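Local structure of TadZ (Pseudomonas aeruginosa, 4LDA) at residues P13-W18 with F53-K58. The protein probably takes part in pilus assembly as an ATP-binding and possibly ATP-hydrolysing protein, of which this chain is the N-terminal receiver-like domain with a CheY-like fold. Residues are numbered along the deposited sequence; the frame is centred on the assembly and turned at random.
Sequences PGELDW and FISLGK. With SO4 (sulfate ion), chain I.
At the C-terminal edge of the parallel sheet of a CheY-like receiver fold, Glu15 of helix 13-22 meets Ser55 of strand 51-55 through a single side-chain hydrogen bond. Ser55 OG donates to Glu15 OE2 over 2.6 Å. The hydroxyl approaches on the syn side of the carboxylate, 21° out of its plane, and also lies 3.0 Å from Glu15 OE1. The backbones stay well apart, with 8.3 Å between Glu15 CA and Ser55 CA, and the reach comes mostly from the glutamate: CG stands anti to the carbonyl carbon and the chain runs on extended (chi2 175°), carrying the carboxylate across to the strand. From the other side, Ser55 places OG anti to its backbone N (chi1 -172°), facing the helix.

Both residues are buried, and the second carboxylate oxygen is also used: Gln11 N bonds to Glu15 OE1, which ties the group to the loop between strand 4-9 and the helix; with both oxygens held, rotation about the last bond of the side chain is probably restricted. Ser55 OG has a further, weak bond with Gln11 NE2. Farther along the chain, and well away from the helix, Lys58 N donates to sulfate O4 at 2.8 Å. Ser59 OG also binds this ion, which probably came from the crystallisation liquor, while Lys58 NZ pairs with Asp88.

The contact lies at the C-terminal rim of a 2-1-3-4-5 sheet, the region that in canonical CheY-like receivers holds the acidic phosphorylation pocket; here a Glu-Ser pair joins helix 13-22 to the central strand.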
loop_
_atom_site.group_PDB
_atom_site.type_symbol
_atom_site.label_atom_id
_atom_site.label_comp_id
_atom_site.label_asym_id
_atom_site.label_seq_id
_atom_site.Cartn_x
_atom_site.Cartn_y
_atom_site.Cartn_z
ATOM N N PRO A 13 7.838 11.467 -5.960
ATOM C CA PRO A 13 6.504 11.944 -6.408
ATOM C C PRO A 13 5.903 11.222 -7.623
ATOM O O PRO A 13 4.669 11.182 -7.742
ATOM C CB PRO A 13 6.759 13.411 -6.788
ATOM C CG PRO A 13 7.956 13.794 -6.030
ATOM C CD PRO A 13 8.811 12.580 -5.933
ATOM N N GLY A 14 6.757 10.695 -8.510
ATOM C CA GLY A 14 6.320 9.965 -9.694
ATOM C C GLY A 14 5.453 8.772 -9.347
ATOM O O GLY A 14 4.533 8.433 -10.093
ATOM N N GLU A 15 5.730 8.137 -8.202
ATOM C CA GLU A 15 4.962 6.997 -7.695
ATOM C C GLU A 15 3.570 7.430 -7.266
ATOM O O GLU A 15 2.609 6.747 -7.581
ATOM C CB GLU A 15 5.671 6.321 -6.518
ATOM C CG GLU A 15 6.940 5.575 -6.863
ATOM C CD GLU A 15 7.670 5.024 -5.651
ATOM O OE1 GLU A 15 7.596 5.654 -4.572
ATOM O OE2 GLU A 15 8.340 3.976 -5.785
ATOM N N LEU A 16 3.461 8.554 -6.539
ATOM C CA LEU A 16 2.190 9.074 -6.060
ATOM C C LEU A 16 1.279 9.443 -7.239
ATOM O O LEU A 16 0.093 9.105 -7.202
ATOM C CB LEU A 16 2.402 10.275 -5.145
ATOM C CG LEU A 16 1.139 10.790 -4.450
ATOM C CD1 LEU A 16 0.585 9.764 -3.442
ATOM C CD2 LEU A 16 1.381 12.138 -3.821
ATOM N N ASP A 17 1.830 10.092 -8.282
ATOM C CA ASP A 17 1.086 10.460 -9.484
ATOM C C ASP A 17 0.566 9.217 -10.199
ATOM O O ASP A 17 -0.596 9.199 -10.586
ATOM C CB ASP A 17 1.949 11.300 -10.439
ATOM C CG ASP A 17 2.263 12.692 -9.930
ATOM O OD1 ASP A 17 1.428 13.257 -9.188
ATOM O OD2 ASP A 17 3.317 13.246 -10.321
ATOM N N TRP A 18 1.417 8.176 -10.341
ATOM C CA TRP A 18 1.104 6.891 -10.969
ATOM C C TRP A 18 -0.052 6.194 -10.226
ATOM O O TRP A 18 -1.003 5.727 -10.860
ATOM C CB TRP A 18 2.358 6.001 -11.005
ATOM C CG TRP A 18 2.117 4.538 -11.310
ATOM C CD1 TRP A 18 1.754 3.990 -12.506
ATOM C CD2 TRP A 18 2.361 3.435 -10.422
ATOM N NE1 TRP A 18 1.696 2.625 -12.397
ATOM C CE2 TRP A 18 2.064 2.255 -11.128
ATOM C CE3 TRP A 18 2.740 3.334 -9.073
ATOM C CZ2 TRP A 18 2.185 0.980 -10.545
ATOM C CZ3 TRP A 18 2.834 2.075 -8.491
ATOM C CH2 TRP A 18 2.584 0.915 -9.228
ATOM N N PHE A 53 -0.365 1.601 0.353
ATOM C CA PHE A 53 0.741 1.379 -0.568
ATOM C C PHE A 53 2.037 1.834 0.108
ATOM O O PHE A 53 2.075 2.912 0.684
ATOM C CB PHE A 53 0.505 2.104 -1.896
ATOM C CG PHE A 53 -0.680 1.576 -2.658
ATOM C CD1 PHE A 53 -0.552 0.472 -3.491
ATOM C CD2 PHE A 53 -1.920 2.201 -2.565
ATOM C CE1 PHE A 53 -1.645 -0.012 -4.203
ATOM C CE2 PHE A 53 -3.021 1.711 -3.268
ATOM C CZ PHE A 53 -2.873 0.622 -4.092
ATOM N N ILE A 54 3.074 0.996 0.085
ATOM C CA ILE A 54 4.360 1.352 0.686
ATOM C C ILE A 54 5.474 1.024 -0.326
ATOM O O ILE A 54 5.561 -0.086 -0.831
ATOM C CB ILE A 54 4.603 0.707 2.077
ATOM C CG1 ILE A 54 5.874 1.326 2.769
ATOM C CG2 ILE A 54 4.586 -0.844 2.023
ATOM C CD1 ILE A 54 6.105 0.924 4.204
ATOM N N SER A 55 6.269 2.038 -0.659
ATOM C CA SER A 55 7.376 1.919 -1.594
ATOM C C SER A 55 8.604 1.390 -0.831
ATOM O O SER A 55 9.028 1.979 0.172
ATOM C CB SER A 55 7.639 3.254 -2.282
ATOM O OG SER A 55 8.587 3.075 -3.316
ATOM N N LEU A 56 9.122 0.250 -1.294
ATOM C CA LEU A 56 10.261 -0.456 -0.717
ATOM C C LEU A 56 11.451 -0.560 -1.679
ATOM O O LEU A 56 11.296 -0.842 -2.872
ATOM C CB LEU A 56 9.853 -1.877 -0.292
ATOM C CG LEU A 56 8.804 -2.011 0.803
ATOM C CD1 LEU A 56 8.492 -3.465 1.058
ATOM C CD2 LEU A 56 9.267 -1.370 2.090
ATOM N N GLY A 57 12.633 -0.400 -1.110
ATOM C CA GLY A 57 13.918 -0.517 -1.788
ATOM C C GLY A 57 14.949 -1.047 -0.815
ATOM O O GLY A 57 14.644 -1.172 0.372
ATOM N N LYS A 58 16.182 -1.346 -1.288
ATOM C CA LYS A 58 17.234 -1.899 -0.426
ATOM C C LYS A 58 17.647 -0.920 0.678
ATOM O O LYS A 58 17.918 -1.373 1.796
ATOM C CB LYS A 58 18.478 -2.351 -1.219
ATOM C CG LYS A 58 18.219 -3.689 -1.950
ATOM C CD LYS A 58 19.463 -4.562 -2.253
ATOM C CE LYS A 58 19.406 -5.996 -1.696
ATOM N NZ LYS A 58 18.263 -6.814 -2.212
HETATM S S SO4 I . 17.098 1.107 -3.721
HETATM O O1 SO4 I . 16.924 1.707 -5.048
HETATM O O2 SO4 I . 18.498 1.173 -3.318
HETATM O O3 SO4 I . 16.268 1.816 -2.724
HETATM O O4 SO4 I . 16.693 -0.303 -3.809
#